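Local coordinates for cell wall surface anchor family protein (Jo),Cell wall surface anchor family protein (In) (Streptococcus pneumoniae, PDB 5MKC) that associates autocatalytically into a covalent Jo–In complex derived from the pneumococcal pilus adhesin RrgA, joined by an isopeptide bond and used for protein welding, at residues Leu115-Leu120 with Arg191-Phe196. Residues are numbered along the deposited sequence; the frame is centred on the assembly and turned at random.
Sequences LIDLQL and RLNDEF
The carboxylate of D117 and the amide of N193 meet with their planes turned 80° apart. ND2 of N193 donates to the syn lone pair of D117 OD2 at 3.0 Å, and that oxygen lies in the amide plane. The bond is nearly straight, with an N-H...O angle of 170°. A chi1 of -174° sets the N193 amide opposite its backbone N and brings ND2 to the aspartate, while its OD1 accepts from E195 N at 2.9 Å, above the carbonyl plane, closing an Asx turn. The guanidinium of R191 holds D194 at its edge, NH1 and NH2 both donating to OD1; its NE forms a salt bridge with D74. Backbone bonds set an antiparallel register, D117 and R191 being a hydrogen-bonded pair joined in both directions and N193 N donating to L115 O at 2.8 Å. On the sheet face carrying I116 and L192, their CD1 atoms pack at 4.0 Å. Beyond the strand pair, L115 CD1 lies 3.7 Å from F196 CA. The contact thus joins strand 116-118 to the end of strand 183-192 within the Ig-like domain. Its chemistry implies an amide fixed by bonds at both its nitrogen and its oxygen, tying the type I turn N193-F196 to the neighbouring strand.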
ATOM      1  N   LEU A 115       7.737   5.172  14.023  1.00 39.07           N
ATOM      2  CA  LEU A 115       6.695   5.933  14.722  1.00 46.38           C
ATOM      3  C   LEU A 115       5.312   5.883  14.077  1.00 42.45           C
ATOM      4  O   LEU A 115       4.456   6.722  14.375  1.00 40.95           O
ATOM      5  CB  LEU A 115       7.101   7.397  14.942  1.00 54.12           C
ATOM      6  CG  LEU A 115       8.314   7.692  15.845  1.00 60.33           C
ATOM      7  CD1 LEU A 115       8.157   9.046  16.503  1.00 66.26           C
ATOM      8  CD2 LEU A 115       8.502   6.665  16.938  1.00 59.81           C
ATOM      9  N   ILE A 116       5.077   4.901  13.211  1.00 41.02           N
ATOM     10  CA  ILE A 116       3.754   4.694  12.607  1.00 40.17           C
ATOM     11  C   ILE A 116       3.157   3.407  13.148  1.00 41.81           C
ATOM     12  O   ILE A 116       3.711   2.346  12.949  1.00 41.67           O
ATOM     13  CB  ILE A 116       3.839   4.607  11.075  1.00 41.43           C
ATOM     14  CG1 ILE A 116       4.500   5.867  10.496  1.00 43.49           C
ATOM     15  CG2 ILE A 116       2.449   4.394  10.451  1.00 43.90           C
ATOM     16  CD1 ILE A 116       3.718   7.143  10.730  1.00 47.36           C
ATOM     17  N   ASP A 117       2.027   3.509  13.847  1.00 50.48           N
ATOM     18  CA  ASP A 117       1.355   2.345  14.428  1.00 41.80           C
ATOM     19  C   ASP A 117       0.163   1.893  13.577  1.00 41.56           C
ATOM     20  O   ASP A 117      -0.795   2.636  13.326  1.00 42.63           O
ATOM     21  CB  ASP A 117       0.899   2.671  15.841  1.00 41.62           C
ATOM     22  CG  ASP A 117       2.065   3.023  16.761  1.00 44.58           C
ATOM     23  OD1 ASP A 117       3.120   2.350  16.695  1.00 50.71           O
ATOM     24  OD2 ASP A 117       1.931   3.965  17.559  1.00 50.32           O
ATOM     25  N   LEU A 118       0.245   0.656  13.123  1.00 36.38           N
ATOM     26  CA  LEU A 118      -0.834   0.041  12.375  1.00 39.81           C
ATOM     27  C   LEU A 118      -2.012  -0.164  13.324  1.00 42.54           C
ATOM     28  O   LEU A 118      -1.816  -0.553  14.478  1.00 40.68           O
ATOM     29  CB  LEU A 118      -0.344  -1.310  11.843  1.00 36.08           C
ATOM     30  CG  LEU A 118      -1.311  -2.077  10.947  1.00 37.93           C
ATOM     31  CD1 LEU A 118      -1.721  -1.277   9.716  1.00 36.28           C
ATOM     32  CD2 LEU A 118      -0.648  -3.374  10.510  1.00 38.43           C
ATOM     33  N   GLN A 119      -3.237   0.082  12.867  1.00 43.57           N
ATOM     34  CA  GLN A 119      -4.377  -0.130  13.749  1.00 47.87           C
ATOM     35  C   GLN A 119      -4.779  -1.582  13.737  1.00 43.70           C
ATOM     36  O   GLN A 119      -5.045  -2.146  12.679  1.00 43.20           O
ATOM     37  CB  GLN A 119      -5.560   0.758  13.364  1.00 53.40           C
ATOM     38  CG  GLN A 119      -5.208   2.233  13.347  1.00 61.44           C
ATOM     39  CD  GLN A 119      -4.630   2.743  14.657  1.00 65.30           C
ATOM     40  OE1 GLN A 119      -3.427   2.602  14.958  1.00 61.78           O
ATOM     41  NE2 GLN A 119      -5.487   3.386  15.427  1.00 72.43           N
ATOM     42  N   LEU A 120      -4.818  -2.185  14.926  1.00 42.69           N
ATOM     43  CA  LEU A 120      -4.962  -3.639  15.060  1.00 44.93           C
ATOM     44  C   LEU A 120      -6.221  -4.006  15.841  1.00 45.46           C
ATOM     45  O   LEU A 120      -6.912  -3.142  16.322  1.00 48.55           O
ATOM     46  CB  LEU A 120      -3.722  -4.223  15.768  1.00 43.79           C
ATOM     47  CG  LEU A 120      -2.377  -3.897  15.134  1.00 44.06           C
ATOM     48  CD1 LEU A 120      -1.231  -4.383  16.022  1.00 47.26           C
ATOM     49  CD2 LEU A 120      -2.241  -4.509  13.758  1.00 42.33           C
ATOM     50  N   ARG A 191      -1.798   5.317  12.699  1.00 34.92           N
ATOM     51  CA  ARG A 191      -1.794   6.451  13.620  1.00 37.66           C
ATOM     52  C   ARG A 191      -0.353   6.838  13.959  1.00 39.14           C
ATOM     53  O   ARG A 191       0.506   5.974  14.212  1.00 40.10           O
ATOM     54  CB  ARG A 191      -2.536   6.084  14.910  1.00 40.56           C
ATOM     55  CG  ARG A 191      -2.532   7.185  15.964  1.00 42.35           C
ATOM     56  CD  ARG A 191      -3.367   6.785  17.173  1.00 44.90           C
ATOM     57  NE  ARG A 191      -3.478   7.879  18.133  1.00 47.77           N
ATOM     58  CZ  ARG A 191      -2.532   8.220  19.013  1.00 51.37           C
ATOM     59  NH1 ARG A 191      -1.378   7.568  19.090  1.00 50.46           N
ATOM     60  NH2 ARG A 191      -2.739   9.253  19.806  1.00 53.54           N
ATOM     61  N   LEU A 192      -0.091   8.144  13.995  1.00 40.54           N
ATOM     62  CA  LEU A 192       1.224   8.631  14.416  1.00 40.67           C
ATOM     63  C   LEU A 192       1.426   8.341  15.886  1.00 40.66           C
ATOM     64  O   LEU A 192       0.566   8.634  16.691  1.00 45.83           O
ATOM     65  CB  LEU A 192       1.363  10.126  14.152  1.00 41.87           C
ATOM     66  CG  LEU A 192       2.751  10.737  14.404  1.00 40.96           C
ATOM     67  CD1 LEU A 192       3.799  10.093  13.502  1.00 37.87           C
ATOM     68  CD2 LEU A 192       2.680  12.236  14.184  1.00 45.16           C
ATOM     69  N   ASN A 193       2.554   7.731  16.231  1.00 43.07           N
ATOM     70  CA  ASN A 193       2.869   7.426  17.641  1.00 44.78           C
ATOM     71  C   ASN A 193       3.031   8.688  18.465  1.00 43.13           C
ATOM     72  O   ASN A 193       3.566   9.678  17.977  1.00 44.53           O
ATOM     73  CB  ASN A 193       4.175   6.627  17.709  1.00 45.76           C
ATOM     74  CG  ASN A 193       4.500   6.150  19.106  1.00 47.26           C
ATOM     75  OD1 ASN A 193       5.278   6.765  19.816  1.00 45.39           O
ATOM     76  ND2 ASN A 193       3.898   5.059  19.501  1.00 48.18           N
ATOM     77  N   ASP A 194       2.670   8.624  19.743  1.00 48.72           N
ATOM     78  CA  ASP A 194       2.766   9.790  20.630  1.00 51.17           C
ATOM     79  C   ASP A 194       4.174  10.342  20.840  1.00 50.67           C
ATOM     80  O   ASP A 194       4.329  11.448  21.307  1.00 54.08           O
ATOM     81  CB  ASP A 194       2.128   9.470  21.976  1.00 55.69           C
ATOM     82  CG  ASP A 194       0.605   9.383  21.891  1.00 59.96           C
ATOM     83  OD1 ASP A 194       0.023   9.752  20.854  1.00 65.68           O
ATOM     84  OD2 ASP A 194      -0.022   8.933  22.863  1.00 66.22           O
ATOM     85  N   GLU A 195       5.206   9.591  20.482  1.00 50.21           N
ATOM     86  CA  GLU A 195       6.589  10.049  20.721  1.00 51.87           C
ATOM     87  C   GLU A 195       7.109  10.884  19.554  1.00 49.05           C
ATOM     88  O   GLU A 195       8.311  11.153  19.458  1.00 47.79           O
ATOM     89  CB  GLU A 195       7.546   8.880  20.996  1.00 53.44           C
ATOM     90  CG  GLU A 195       7.193   8.026  22.197  1.00 54.21           C
ATOM     91  CD  GLU A 195       6.926   8.819  23.470  1.00 66.76           C
ATOM     92  OE1 GLU A 195       7.556   9.877  23.702  1.00 64.98           O
ATOM     93  OE2 GLU A 195       6.066   8.374  24.251  1.00 80.32           O
ATOM     94  N   PHE A 196       6.215  11.318  18.675  1.00 48.38           N
ATOM     95  CA  PHE A 196       6.606  12.186  17.550  1.00 49.32           C
ATOM     96  C   PHE A 196       7.291  13.456  18.032  1.00 48.90           C
ATOM     97  O   PHE A 196       6.981  14.002  19.075  1.00 49.42           O
ATOM     98  CB  PHE A 196       5.395  12.588  16.693  1.00 48.60           C
ATOM     99  CG  PHE A 196       4.385  13.419  17.428  1.00 50.09           C
ATOM    100  CD1 PHE A 196       4.593  14.780  17.620  1.00 52.29           C
ATOM    101  CD2 PHE A 196       3.225  12.840  17.933  1.00 54.72           C
ATOM    102  CE1 PHE A 196       3.659  15.540  18.315  1.00 52.32           C
ATOM    103  CE2 PHE A 196       2.300  13.591  18.646  1.00 54.84           C
ATOM    104  CZ  PHE A 196       2.519  14.940  18.843  1.00 50.57           C
TER